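Local coordinates for probable mannosyltransferase KTR4 (Saccharomyces cerevisiae, PDB 5A07), which is a probable glycosyltransferase with the GT-A type of fold that holds guanosine-5'-diphosphate and a manganese ion in one pocket, at residues B[79-84]-B[387-392]; B[238-243]-B[393-398]; B[274-279]-B[339-344]; B[332-337]-B[356-361]. One frame throughout, in Å; residues are numbered along the deposited sequence.

Contact 1: B[79-84]-B[387-392]; sequences FLLQEI and CPTCPA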
loop_
_atom_site.group_PDB
_atom_site.type_symbol
_atom_site.label_atom_id
_atom_site.label_comp_id
_atom_site.label_asym_id
_atom_site.label_seq_id
_atom_site.Cartn_x
_atom_site.Cartn_y
_atom_site.Cartn_z
ATOM N N PHE B 79 1.971 11.280 17.363
ATOM C CA PHE B 79 0.762 10.601 16.955
ATOM C C PHE B 79 0.627 9.214 17.548
ATOM O O PHE B 79 -0.435 8.827 18.019
ATOM C CB PHE B 79 0.615 10.594 15.410
ATOM C CG PHE B 79 -0.013 11.856 14.882
ATOM C CD1 PHE B 79 0.654 13.044 14.977
ATOM C CD2 PHE B 79 -1.279 11.857 14.327
ATOM C CE1 PHE B 79 0.055 14.240 14.607
ATOM C CE2 PHE B 79 -1.864 13.031 13.866
ATOM C CZ PHE B 79 -1.185 14.225 14.029
ATOM N N LEU B 80 1.694 8.435 17.472
ATOM C CA LEU B 80 1.631 7.035 17.912
ATOM C C LEU B 80 1.429 6.898 19.407
ATOM O O LEU B 80 0.761 5.937 19.848
ATOM C CB LEU B 80 2.848 6.276 17.448
ATOM C CG LEU B 80 2.755 5.608 16.095
ATOM C CD1 LEU B 80 1.813 4.392 16.102
ATOM C CD2 LEU B 80 2.296 6.561 14.987
ATOM N N LEU B 81 1.896 7.865 20.189
ATOM C CA LEU B 81 1.644 7.888 21.645
ATOM C C LEU B 81 0.389 8.536 22.040
ATOM O O LEU B 81 -0.006 8.446 23.186
ATOM C CB LEU B 81 2.825 8.458 22.460
ATOM C CG LEU B 81 4.173 7.831 22.203
ATOM C CD1 LEU B 81 5.213 8.511 23.109
ATOM C CD2 LEU B 81 4.167 6.322 22.380
ATOM N N GLN B 82 -0.408 9.024 21.103
ATOM C CA GLN B 82 -1.768 9.559 21.463
ATOM C C GLN B 82 -2.696 8.387 21.698
ATOM O O GLN B 82 -2.745 7.433 20.903
ATOM C CB GLN B 82 -2.265 10.409 20.288
ATOM C CG GLN B 82 -3.663 10.989 20.351
ATOM C CD GLN B 82 -4.065 11.700 18.997
ATOM O OE1 GLN B 82 -3.237 12.029 18.113
ATOM N NE2 GLN B 82 -5.354 11.873 18.825
ATOM N N GLU B 83 -3.467 8.441 22.775
ATOM C CA GLU B 83 -4.478 7.422 23.038
ATOM C C GLU B 83 -5.580 7.490 21.985
ATOM O O GLU B 83 -6.198 8.523 21.829
ATOM C CB GLU B 83 -5.129 7.626 24.418
ATOM C CG GLU B 83 -4.123 7.356 25.501
ATOM C CD GLU B 83 -4.674 7.719 26.895
ATOM O OE1 GLU B 83 -5.875 7.903 27.060
ATOM O OE2 GLU B 83 -3.893 7.838 27.802
ATOM N N ILE B 84 -5.811 6.413 21.265
ATOM C CA ILE B 84 -6.919 6.331 20.333
ATOM C C ILE B 84 -7.696 5.045 20.548
ATOM O O ILE B 84 -7.263 4.156 21.272
ATOM C CB ILE B 84 -6.416 6.377 18.866
ATOM C CG1 ILE B 84 -5.597 5.118 18.540
ATOM C CG2 ILE B 84 -5.575 7.597 18.632
ATOM C CD1 ILE B 84 -5.215 5.013 17.064
ATOM N N CYS B 387 1.979 0.355 15.777
ATOM C CA CYS B 387 1.530 -0.100 17.093
ATOM C C CYS B 387 0.943 1.084 17.870
ATOM O O CYS B 387 1.718 1.882 18.420
ATOM C CB CYS B 387 2.690 -0.711 17.868
ATOM S SG CYS B 387 2.072 -1.464 19.420
ATOM N N PRO B 388 -0.400 1.257 17.851
ATOM C CA PRO B 388 -0.960 2.466 18.454
ATOM C C PRO B 388 -1.052 2.362 19.979
ATOM O O PRO B 388 -0.782 1.271 20.546
ATOM C CB PRO B 388 -2.377 2.525 17.860
ATOM C CG PRO B 388 -2.722 1.067 17.610
ATOM C CD PRO B 388 -1.452 0.428 17.190
ATOM N N THR B 389 -1.518 3.447 20.601
ATOM C CA THR B 389 -1.672 3.529 22.017
ATOM C C THR B 389 -3.162 3.535 22.376
ATOM O O THR B 389 -3.962 4.218 21.713
ATOM C CB THR B 389 -1.013 4.823 22.514
ATOM O OG1 THR B 389 0.401 4.759 22.328
ATOM C CG2 THR B 389 -1.326 5.062 24.010
ATOM N N CYS B 390 -3.534 2.715 23.369
ATOM C CA CYS B 390 -4.897 2.623 23.888
ATOM C C CYS B 390 -5.059 3.465 25.171
ATOM O O CYS B 390 -4.065 3.709 25.863
ATOM C CB CYS B 390 -5.195 1.165 24.324
ATOM S SG CYS B 390 -5.087 0.068 22.905
ATOM N N PRO B 391 -6.288 3.831 25.508
ATOM C CA PRO B 391 -6.578 4.378 26.847
ATOM C C PRO B 391 -6.241 3.378 27.912
ATOM O O PRO B 391 -6.253 2.173 27.674
ATOM C CB PRO B 391 -8.102 4.625 26.822
ATOM C CG PRO B 391 -8.465 4.713 25.378
ATOM C CD PRO B 391 -7.513 3.773 24.676
ATOM N N ALA B 392 -5.905 3.869 29.098
ATOM C CA ALA B 392 -5.438 3.005 30.210
ATOM C C ALA B 392 -6.377 1.876 30.570
ATOM O O ALA B 392 -5.920 0.787 30.915
ATOM C CB ALA B 392 -5.116 3.837 31.471
HETATM O O HOH W 1 -1.812 5.847 18.904
HETATM O O HOH W 2 -6.492 6.734 29.538
#

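Contact 2: B[238-243]-B[393-398]; sequences YCKINY and DSDRCN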
loop_
_atom_site.group_PDB
_atom_site.type_symbol
_atom_site.label_atom_id
_atom_site.label_comp_id
_atom_site.label_asym_id
_atom_site.label_seq_id
_atom_site.Cartn_x
_atom_site.Cartn_y
_atom_site.Cartn_z
ATOM N N TYR B 238 -2.549 -6.795 15.902
ATOM C CA TYR B 238 -2.441 -6.658 17.375
ATOM C C TYR B 238 -3.654 -6.116 18.064
ATOM O O TYR B 238 -3.714 -6.275 19.303
ATOM C CB TYR B 238 -1.247 -5.756 17.778
ATOM C CG TYR B 238 0.069 -6.256 17.272
ATOM C CD1 TYR B 238 0.638 -7.470 17.771
ATOM C CD2 TYR B 238 0.782 -5.576 16.318
ATOM C CE1 TYR B 238 1.844 -7.990 17.252
ATOM C CE2 TYR B 238 1.988 -6.080 15.838
ATOM C CZ TYR B 238 2.511 -7.280 16.340
ATOM O OH TYR B 238 3.672 -7.729 15.808
ATOM N N CYS B 239 -4.619 -5.534 17.332
ATOM C CA CYS B 239 -5.658 -4.791 17.976
ATOM C C CYS B 239 -7.008 -5.120 17.425
ATOM O O CYS B 239 -7.199 -5.220 16.214
ATOM C CB CYS B 239 -5.411 -3.277 17.800
ATOM S SG CYS B 239 -3.785 -2.712 18.294
ATOM N N LYS B 240 -7.978 -5.211 18.317
ATOM C CA LYS B 240 -9.324 -5.522 17.911
ATOM C C LYS B 240 -9.970 -4.377 17.121
ATOM O O LYS B 240 -9.947 -3.225 17.542
ATOM C CB LYS B 240 -10.181 -5.795 19.128
ATOM C CG LYS B 240 -9.867 -7.156 19.724
ATOM C CD LYS B 240 -10.975 -7.685 20.606
ATOM C CE LYS B 240 -10.371 -8.615 21.672
ATOM N NZ LYS B 240 -10.109 -7.785 22.864
ATOM N N ILE B 241 -10.632 -4.767 16.055
ATOM C CA ILE B 241 -11.346 -3.852 15.188
ATOM C C ILE B 241 -12.807 -4.226 15.218
ATOM O O ILE B 241 -13.191 -5.282 14.706
ATOM C CB ILE B 241 -10.816 -3.911 13.763
ATOM C CG1 ILE B 241 -9.343 -3.556 13.775
ATOM C CG2 ILE B 241 -11.643 -2.979 12.818
ATOM C CD1 ILE B 241 -9.047 -2.076 14.086
ATOM N N ASN B 242 -13.621 -3.353 15.821
ATOM C CA ASN B 242 -15.020 -3.642 16.113
ATOM C C ASN B 242 -16.066 -2.883 15.243
ATOM O O ASN B 242 -17.199 -2.674 15.649
ATOM C CB ASN B 242 -15.261 -3.380 17.594
ATOM C CG ASN B 242 -14.635 -4.447 18.434
ATOM O OD1 ASN B 242 -14.797 -5.616 18.172
ATOM N ND2 ASN B 242 -13.928 -4.057 19.430
ATOM N N TYR B 243 -15.664 -2.487 14.065
ATOM C CA TYR B 243 -16.531 -1.922 13.053
ATOM C C TYR B 243 -16.160 -2.553 11.744
ATOM O O TYR B 243 -15.027 -2.993 11.557
ATOM C CB TYR B 243 -16.403 -0.394 12.963
ATOM C CG TYR B 243 -15.005 0.114 12.656
ATOM C CD1 TYR B 243 -14.085 0.242 13.650
ATOM C CD2 TYR B 243 -14.633 0.400 11.348
ATOM C CE1 TYR B 243 -12.805 0.669 13.385
ATOM C CE2 TYR B 243 -13.379 0.817 11.066
ATOM C CZ TYR B 243 -12.461 0.962 12.084
ATOM O OH TYR B 243 -11.210 1.374 11.831
ATOM N N ASP B 393 -7.668 2.031 30.476
ATOM C CA ASP B 393 -8.359 0.819 30.891
ATOM C C ASP B 393 -8.921 -0.042 29.756
ATOM O O ASP B 393 -9.899 -0.755 29.926
ATOM C CB ASP B 393 -9.283 1.091 32.086
ATOM C CG ASP B 393 -8.463 1.142 33.460
ATOM O OD1 ASP B 393 -7.594 0.247 33.723
ATOM O OD2 ASP B 393 -8.650 2.104 34.254
ATOM N N SER B 394 -8.228 -0.022 28.614
ATOM C CA SER B 394 -8.728 -0.669 27.423
ATOM C C SER B 394 -7.955 -1.929 27.234
ATOM O O SER B 394 -6.755 -1.971 27.352
ATOM C CB SER B 394 -8.490 0.219 26.206
ATOM O OG SER B 394 -8.587 -0.511 25.009
ATOM N N ASP B 395 -8.650 -2.935 26.780
ATOM C CA ASP B 395 -8.002 -4.162 26.385
ATOM C C ASP B 395 -8.042 -4.313 24.810
ATOM O O ASP B 395 -8.003 -5.425 24.289
ATOM C CB ASP B 395 -8.781 -5.308 27.063
ATOM C CG ASP B 395 -10.240 -5.371 26.587
ATOM O OD1 ASP B 395 -10.783 -4.360 26.027
ATOM O OD2 ASP B 395 -10.867 -6.422 26.766
ATOM N N ARG B 396 -8.187 -3.213 24.078
ATOM C CA ARG B 396 -8.340 -3.328 22.631
ATOM C C ARG B 396 -7.109 -3.980 21.952
ATOM O O ARG B 396 -7.269 -4.815 21.051
ATOM C CB ARG B 396 -8.717 -2.001 22.005
ATOM C CG ARG B 396 -9.279 -2.110 20.613
ATOM C CD ARG B 396 -9.403 -0.711 19.973
ATOM N NE ARG B 396 -8.128 -0.093 19.605
ATOM C CZ ARG B 396 -7.476 -0.280 18.443
ATOM N NH1 ARG B 396 -7.929 -1.095 17.511
ATOM N NH2 ARG B 396 -6.351 0.373 18.196
ATOM N N CYS B 397 -5.907 -3.666 22.385
ATOM C CA CYS B 397 -4.725 -4.268 21.784
ATOM C C CYS B 397 -4.228 -5.377 22.679
ATOM O O CYS B 397 -4.398 -5.329 23.906
ATOM C CB CYS B 397 -3.611 -3.234 21.539
ATOM S SG CYS B 397 -4.143 -1.951 20.292
ATOM N N ASN B 398 -3.538 -6.330 22.097
ATOM C CA ASN B 398 -3.175 -7.549 22.886
ATOM C C ASN B 398 -1.876 -7.452 23.598
ATOM O O ASN B 398 -1.503 -8.412 24.253
ATOM C CB ASN B 398 -3.188 -8.804 22.037
ATOM C CG ASN B 398 -2.173 -8.800 20.928
ATOM O OD1 ASN B 398 -1.178 -8.104 20.932
ATOM N ND2 ASN B 398 -2.436 -9.583 19.946
#

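Contact 3: B[274-279]-B[339-344]; sequences TSTMDF and QYLEEK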
loop_
_atom_site.group_PDB
_atom_site.type_symbol
_atom_site.label_atom_id
_atom_site.label_comp_id
_atom_site.label_asym_id
_atom_site.label_seq_id
_atom_site.Cartn_x
_atom_site.Cartn_y
_atom_site.Cartn_z
ATOM N N THR B 274 10.362 9.865 -13.702
ATOM C CA THR B 274 10.528 10.648 -14.975
ATOM C C THR B 274 9.543 10.162 -15.994
ATOM O O THR B 274 8.898 10.955 -16.658
ATOM C CB THR B 274 11.987 10.632 -15.483
ATOM O OG1 THR B 274 12.475 9.297 -15.539
ATOM C CG2 THR B 274 12.882 11.302 -14.466
ATOM N N SER B 275 9.315 8.849 -16.062
ATOM C CA SER B 275 8.273 8.347 -16.960
ATOM C C SER B 275 6.886 8.776 -16.546
ATOM O O SER B 275 6.016 9.058 -17.373
ATOM C CB SER B 275 8.295 6.810 -17.070
ATOM O OG SER B 275 9.567 6.368 -17.439
ATOM N N THR B 276 6.644 8.789 -15.233
ATOM C CA THR B 276 5.333 9.146 -14.758
ATOM C C THR B 276 5.078 10.634 -15.025
ATOM O O THR B 276 3.964 11.017 -15.383
ATOM C CB THR B 276 5.241 8.862 -13.245
ATOM O OG1 THR B 276 5.348 7.452 -12.964
ATOM C CG2 THR B 276 3.932 9.390 -12.690
ATOM N N MET B 277 6.126 11.472 -14.928
ATOM C CA MET B 277 5.955 12.906 -15.310
ATOM C C MET B 277 5.650 13.085 -16.816
ATOM O O MET B 277 4.787 13.911 -17.170
ATOM C CB MET B 277 7.187 13.709 -14.912
ATOM C CG MET B 277 7.287 13.893 -13.406
ATOM S SD MET B 277 5.901 14.733 -12.673
ATOM C CE MET B 277 4.819 13.388 -12.138
ATOM N N ASP B 278 6.286 12.277 -17.669
ATOM C CA ASP B 278 5.957 12.291 -19.111
ATOM C C ASP B 278 4.509 11.917 -19.269
ATOM O O ASP B 278 3.781 12.583 -19.975
ATOM C CB ASP B 278 6.818 11.307 -19.924
ATOM C CG ASP B 278 8.273 11.744 -20.056
ATOM O OD1 ASP B 278 8.550 12.939 -19.897
ATOM O OD2 ASP B 278 9.149 10.883 -20.254
ATOM N N PHE B 279 4.028 10.882 -18.563
ATOM C CA PHE B 279 2.621 10.539 -18.716
ATOM C C PHE B 279 1.697 11.666 -18.279
ATOM O O PHE B 279 0.686 11.948 -18.925
ATOM C CB PHE B 279 2.304 9.251 -17.892
ATOM C CG PHE B 279 0.863 8.901 -17.835
ATOM C CD1 PHE B 279 0.281 8.150 -18.844
ATOM C CD2 PHE B 279 0.113 9.213 -16.747
ATOM C CE1 PHE B 279 -1.078 7.822 -18.790
ATOM C CE2 PHE B 279 -1.232 8.889 -16.675
ATOM C CZ PHE B 279 -1.812 8.153 -17.682
ATOM N N GLN B 339 -1.087 0.934 -18.447
ATOM C CA GLN B 339 -0.683 0.728 -19.866
ATOM C C GLN B 339 0.610 1.444 -20.272
ATOM O O GLN B 339 1.549 0.830 -20.844
ATOM C CB GLN B 339 -1.810 1.107 -20.818
ATOM C CG GLN B 339 -1.571 0.552 -22.243
ATOM C CD GLN B 339 -0.904 -0.883 -22.310
ATOM O OE1 GLN B 339 -1.461 -1.880 -21.810
ATOM N NE2 GLN B 339 0.317 -0.965 -22.905
ATOM N N TYR B 340 0.733 2.686 -19.842
ATOM C CA TYR B 340 1.935 3.459 -20.089
ATOM C C TYR B 340 3.148 2.818 -19.456
ATOM O O TYR B 340 4.230 2.633 -20.093
ATOM C CB TYR B 340 1.741 4.907 -19.562
ATOM C CG TYR B 340 2.801 5.884 -20.032
ATOM C CD1 TYR B 340 2.647 6.616 -21.212
ATOM C CD2 TYR B 340 3.941 6.085 -19.287
ATOM C CE1 TYR B 340 3.609 7.520 -21.610
ATOM C CE2 TYR B 340 4.930 6.968 -19.705
ATOM C CZ TYR B 340 4.747 7.685 -20.868
ATOM O OH TYR B 340 5.707 8.560 -21.277
ATOM N N LEU B 341 2.999 2.415 -18.192
ATOM C CA LEU B 341 4.151 1.769 -17.568
ATOM C C LEU B 341 4.477 0.412 -18.238
ATOM O O LEU B 341 5.636 0.003 -18.255
ATOM C CB LEU B 341 3.894 1.561 -16.047
ATOM C CG LEU B 341 3.640 2.859 -15.242
ATOM C CD1 LEU B 341 3.367 2.525 -13.764
ATOM C CD2 LEU B 341 4.794 3.829 -15.357
ATOM N N GLU B 342 3.453 -0.312 -18.646
ATOM C CA GLU B 342 3.638 -1.621 -19.331
ATOM C C GLU B 342 4.524 -1.399 -20.576
ATOM O O GLU B 342 5.536 -2.068 -20.724
ATOM C CB GLU B 342 2.282 -2.213 -19.717
ATOM C CG GLU B 342 2.325 -3.519 -20.532
ATOM C CD GLU B 342 2.900 -4.726 -19.777
ATOM O OE1 GLU B 342 3.347 -4.623 -18.605
ATOM O OE2 GLU B 342 2.890 -5.842 -20.338
ATOM N N GLU B 343 4.215 -0.355 -21.344
ATOM C CA GLU B 343 4.985 0.013 -22.552
ATOM C C GLU B 343 6.403 0.378 -22.280
ATOM O O GLU B 343 7.262 -0.020 -22.999
ATOM C CB GLU B 343 4.316 1.136 -23.318
ATOM C CG GLU B 343 3.148 0.651 -24.161
ATOM C CD GLU B 343 2.065 1.704 -24.467
ATOM O OE1 GLU B 343 2.317 2.936 -24.326
ATOM O OE2 GLU B 343 0.935 1.287 -24.858
ATOM N N LYS B 344 6.688 1.053 -21.173
ATOM C CA LYS B 344 8.066 1.335 -20.792
ATOM C C LYS B 344 8.880 0.152 -20.411
ATOM O O LYS B 344 10.088 0.225 -20.475
ATOM C CB LYS B 344 8.148 2.273 -19.556
ATOM C CG LYS B 344 7.409 3.600 -19.660
ATOM C CD LYS B 344 7.846 4.455 -20.844
ATOM C CE LYS B 344 9.289 4.815 -20.778
ATOM N NZ LYS B 344 9.444 6.094 -21.543
#

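Contact 4: B[332-337]-B[356-361]; sequences EPYEKY and PVRSLA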
loop_
_atom_site.group_PDB
_atom_site.type_symbol
_atom_site.label_atom_id
_atom_site.label_comp_id
_atom_site.label_asym_id
_atom_site.label_seq_id
_atom_site.Cartn_x
_atom_site.Cartn_y
_atom_site.Cartn_z
ATOM N N GLU B 332 -10.262 5.255 -15.466
ATOM C CA GLU B 332 -9.467 5.523 -16.668
ATOM C C GLU B 332 -8.086 5.989 -16.352
ATOM O O GLU B 332 -7.113 5.483 -16.904
ATOM C CB GLU B 332 -10.195 6.539 -17.579
ATOM C CG GLU B 332 -9.342 6.868 -18.804
ATOM C CD GLU B 332 -9.929 8.023 -19.634
ATOM O OE1 GLU B 332 -11.138 8.229 -19.632
ATOM O OE2 GLU B 332 -9.137 8.771 -20.241
ATOM N N PRO B 333 -7.911 6.903 -15.373
ATOM C CA PRO B 333 -6.556 7.349 -15.145
ATOM C C PRO B 333 -5.597 6.245 -14.693
ATOM O O PRO B 333 -4.433 6.163 -15.144
ATOM C CB PRO B 333 -6.710 8.407 -14.055
ATOM C CG PRO B 333 -8.125 8.795 -14.058
ATOM C CD PRO B 333 -8.891 7.632 -14.566
ATOM N N TYR B 334 -6.082 5.382 -13.798
ATOM C CA TYR B 334 -5.228 4.283 -13.273
ATOM C C TYR B 334 -4.910 3.317 -14.405
ATOM O O TYR B 334 -3.754 2.951 -14.621
ATOM C CB TYR B 334 -5.904 3.521 -12.122
ATOM C CG TYR B 334 -4.915 2.640 -11.423
ATOM C CD1 TYR B 334 -4.146 3.135 -10.385
ATOM C CD2 TYR B 334 -4.712 1.311 -11.806
ATOM C CE1 TYR B 334 -3.197 2.332 -9.730
ATOM C CE2 TYR B 334 -3.776 0.519 -11.180
ATOM C CZ TYR B 334 -2.997 1.021 -10.157
ATOM O OH TYR B 334 -2.066 0.238 -9.520
ATOM N N GLU B 335 -5.926 2.893 -15.129
ATOM C CA GLU B 335 -5.695 1.913 -16.226
ATOM C C GLU B 335 -4.785 2.436 -17.340
ATOM O O GLU B 335 -3.886 1.732 -17.837
ATOM C CB GLU B 335 -7.015 1.487 -16.805
ATOM C CG GLU B 335 -7.950 0.801 -15.800
ATOM C CD GLU B 335 -7.586 -0.658 -15.571
ATOM O OE1 GLU B 335 -6.374 -0.970 -15.374
ATOM O OE2 GLU B 335 -8.530 -1.494 -15.603
ATOM N N LYS B 336 -4.933 3.724 -17.674
ATOM C CA LYS B 336 -4.058 4.334 -18.687
ATOM C C LYS B 336 -2.650 4.447 -18.200
ATOM O O LYS B 336 -1.642 4.216 -18.950
ATOM C CB LYS B 336 -4.592 5.709 -19.046
ATOM C CG LYS B 336 -5.948 5.651 -19.710
ATOM C CD LYS B 336 -5.808 5.264 -21.180
ATOM C CE LYS B 336 -7.134 5.598 -21.888
ATOM N NZ LYS B 336 -7.278 4.785 -23.116
ATOM N N TYR B 337 -2.523 4.788 -16.912
ATOM C CA TYR B 337 -1.186 4.861 -16.368
ATOM C C TYR B 337 -0.550 3.491 -16.415
ATOM O O TYR B 337 0.652 3.348 -16.708
ATOM C CB TYR B 337 -1.270 5.462 -14.921
ATOM C CG TYR B 337 -0.013 5.559 -14.157
ATOM C CD1 TYR B 337 1.094 6.172 -14.679
ATOM C CD2 TYR B 337 0.049 5.133 -12.805
ATOM C CE1 TYR B 337 2.253 6.310 -13.928
ATOM C CE2 TYR B 337 1.209 5.231 -12.061
ATOM C CZ TYR B 337 2.292 5.861 -12.603
ATOM O OH TYR B 337 3.430 5.953 -11.876
ATOM N N PRO B 356 5.291 1.634 -4.976
ATOM C CA PRO B 356 5.438 2.982 -5.573
ATOM C C PRO B 356 4.503 3.290 -6.705
ATOM O O PRO B 356 4.037 4.413 -6.860
ATOM C CB PRO B 356 6.939 3.046 -5.978
ATOM C CG PRO B 356 7.368 1.588 -6.063
ATOM C CD PRO B 356 6.543 0.859 -5.036
ATOM N N VAL B 357 4.217 2.299 -7.535
ATOM C CA VAL B 357 3.293 2.474 -8.631
ATOM C C VAL B 357 1.904 2.790 -8.180
ATOM O O VAL B 357 1.262 3.745 -8.661
ATOM C CB VAL B 357 3.304 1.222 -9.541
ATOM C CG1 VAL B 357 2.166 1.229 -10.571
ATOM C CG2 VAL B 357 4.667 1.089 -10.209
ATOM N N ARG B 358 1.364 1.980 -7.270
ATOM C CA ARG B 358 0.028 2.281 -6.700
ATOM C C ARG B 358 0.013 3.673 -6.049
ATOM O O ARG B 358 -0.973 4.427 -6.191
ATOM C CB ARG B 358 -0.323 1.208 -5.622
ATOM C CG ARG B 358 -1.642 1.419 -4.922
ATOM C CD ARG B 358 -2.690 0.504 -5.465
ATOM N NE ARG B 358 -2.449 -0.887 -5.056
ATOM C CZ ARG B 358 -2.203 -1.893 -5.892
ATOM N NH1 ARG B 358 -2.195 -1.692 -7.231
ATOM N NH2 ARG B 358 -2.030 -3.109 -5.401
ATOM N N SER B 359 1.088 3.984 -5.336
ATOM C CA SER B 359 1.183 5.209 -4.514
ATOM C C SER B 359 1.274 6.471 -5.405
ATOM O O SER B 359 0.622 7.465 -5.115
ATOM C CB SER B 359 2.398 5.171 -3.587
ATOM O OG SER B 359 2.285 4.096 -2.672
ATOM N N LEU B 360 1.980 6.370 -6.523
ATOM C CA LEU B 360 2.039 7.520 -7.479
ATOM C C LEU B 360 0.700 7.817 -8.086
ATOM O O LEU B 360 0.250 8.958 -8.146
ATOM C CB LEU B 360 3.083 7.263 -8.600
ATOM C CG LEU B 360 4.477 7.378 -8.107
ATOM C CD1 LEU B 360 5.465 6.762 -9.102
ATOM C CD2 LEU B 360 4.877 8.819 -7.900
ATOM N N ALA B 361 -0.009 6.754 -8.461
ATOM C CA ALA B 361 -1.331 6.902 -8.994
ATOM C C ALA B 361 -2.292 7.515 -7.974
ATOM O O ALA B 361 -3.088 8.403 -8.319
ATOM C CB ALA B 361 -1.884 5.601 -9.478
#

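Contact 1: B[79-84]-B[387-392]
Ile84 and Thr389 join two irregular backbones just past the end of helix 65-80: Ile84 N donates to Thr389 O at 2.9 Å, nearly straight at 174°. Thr389 also reaches back to the helix end. Its hydroxyl lies beside its own backbone N (chi1 -67°), and from there OG1 donates to Leu80 O at 2.8 Å, in the carbonyl plane on a lone pair. The same torsion directs the CG2 methyl to Glu83, 3.9 Å from its CG. One water accepts from Thr389 N and lies 2.7 Å from Gln82 O and close to Leu80 O as well. On the apolar side, Ile84 CD1 meets Pro388 CB at 3.9 Å, the two side chains crossing at about a right angle. The extended Glu83 brings OE1 to 3.6 Å from Pro391 CA, and a second water links that oxygen to Ala392 N. Beyond the contact, Arg375 binds Gln82 OE1 and Phe79 O. Leu80 O, at the end of the helix, thus receives a hydroxyl and lies beside a water. Polar bonds at Leu80 and Ile84 hold the loop to the chain leaving the helix, and Ile84 with Pro388 forms the apolar part.

Contact 2: B[238-243]-B[393-398]
Cys239 and Cys397 are joined by a disulfide, with SG to SG at 2.2 Å and chi3 of 100°. In both cysteines SG stands beside its own backbone N, opposite the carbonyl carbon, and the two CA atoms are 4.0 Å apart. Backbone bonds flank the bridge: Lys240 N donates almost straight to Arg396 O at 2.9 Å, and Asn398 N donates to Tyr238 O at 2.8 Å. The cysteines therefore form an antiparallel, non-hydrogen-bonded pair.

Arg396 buries more surface here than any other residue of the two segments. Its chain is extended through chi2 and then bends at chi3 (72°), which brings the guanidinium back across Cys239. One face lies over Cys239 CB, 3.3 Å from NH1, while NH1 donates to Lys240 O at 2.9 Å. That oxygen lies in the guanidinium plane, yet the donor stands 46° out of the carbonyl plane. Ile241 CD1 touches the guanidinium edge, and NH2 binds Asp376 O. Asn398 sets its OD1 at the edge of the Tyr238 ring, 3.7 Å from CD1, with amide and ring planes steeply inclined; Asn400 N holds OD1. Lys240, bent near its end, puts NZ 4.2 Å from Asp395 OD2, too far for a salt bridge, so any attraction is probably weak. Ser394 OG accepts from Arg396 N, closing an ST turn that leads into the pairing.

The whole is a disulfide-linked antiparallel bridge between two loops, one following strand 236-237 and the other following strand 384-386, the outer strands of a three-stranded antiparallel sheet.

Contact 3: B[274-279]-B[339-344]
Phe279 and Tyr340 form the tight part of this helix-helix contact, their side chains running alongside one another in opposite senses. Both have CG anti to the backbone N, and this sends each ring into the gap between segments 274-279 and 339-344, whose axes approach to 10.6 Å with 131° between their directions. Phe279 CB sits over the centre of the Tyr340 ring, 3.8 Å from its centroid, in a CH-pi contact. The Phe279 ring turns its edge to the same tyrosine in an offset edge-to-face pair, centroids 5.3 Å apart and planes at 60°. The far end of Tyr340 rests on helix 272-282: CE2 is 3.3 Å from Ser275 O and OH is 3.3 Å from Asp278 CB.

No hydrogen bond crosses between the segments, and the solvent side has few approaches. There Lys344, exposed and twice bent, brings CE to 3.7 Å from Ser275 OG, whose own bond goes to Thr271 O. Lys344 NZ stays 5.0 Å from Asp278 OD2, so their attraction is at most long-range. On the buried side, Leu341 packs on Leu272 and on Val357 of helix 354-365. Thr276 touches Leu360 and Leu364, and Phe279 meets Phe365, so helix 354-365 covers the inner edge of the helix pair.

Contact 4: B[332-337]-B[356-361]
Tyr334 and Arg358 supply the polar part of this buried contact between helices 332-344 and 354-365, whose segment axes come within 10.8 Å at 140°. Arg358 NH1 donates to Tyr334 OH at 3.0 Å; the bond is bent (136° at the hydrogen), although the oxygen lies close to the guanidinium plane. Arg358 sets out away from segment 332-337, and a bend at chi2 (102°), followed by another at chi3, carries the guanidinium round to the hydroxyl. Outside partners fill out the group: NH1 also binds Tyr212 O, NH2 makes a salt bridge with Glu322, and Tyr334 OH is bonded to Ser213 O.

Among the apolar contacts, Ala361 meets both tyrosine rings, one helical turn apart: its CB methyl is 3.5 Å from Tyr334 CD1 and 3.9 Å from Tyr337 CD2. Leu360 and Val357 add contacts to Tyr337, whose OH is 3.5 Å from Leu360 CD1 and whose CE2 is 4.4 Å from Val357 CG1. The same hydroxyl hydrogen-bonds to Thr276 OG1 of helix 272-282.

A third kind of meeting is that of a ring edge with a backbone carbonyl. Val357 O lies in the plane of the Tyr337 ring, 3.7 Å from CE2, where the aromatic hydrogens carry slight positive charge.

All six touching residues are buried, and the guanidinium, probably charged, is compensated by Glu322 and by oxygen acceptors. Each tyrosine ring thus packs on helix 354-365 while its buried hydroxyl is satisfied, Tyr334 OH by Arg358 and Ser213 O, Tyr337 OH by Thr276.

Overall arrangement
The four contacts fall into two pairs on opposite sides of the chain's centre. Contacts 1 and 2, with centres 11 Å apart, both use the loop after strand 384-386, and they touch where Cys390 SG comes 3.4 Å from Cys397 SG. Contacts 3 and 4, with centres 10 Å apart, share helix 332-344, which packs against helix 272-282 in one and helix 354-365 in the other; Thr276 OG1 and Tyr337 OH, 2.7 Å apart, link them. Centres of the two pairs lie 33 to 43 Å apart. Within each pair the segments alternate along the sequence, and the spans of contacts 1 and 2 enclose both helical contacts. One late loop thus joins residues 79-84 and 238-243.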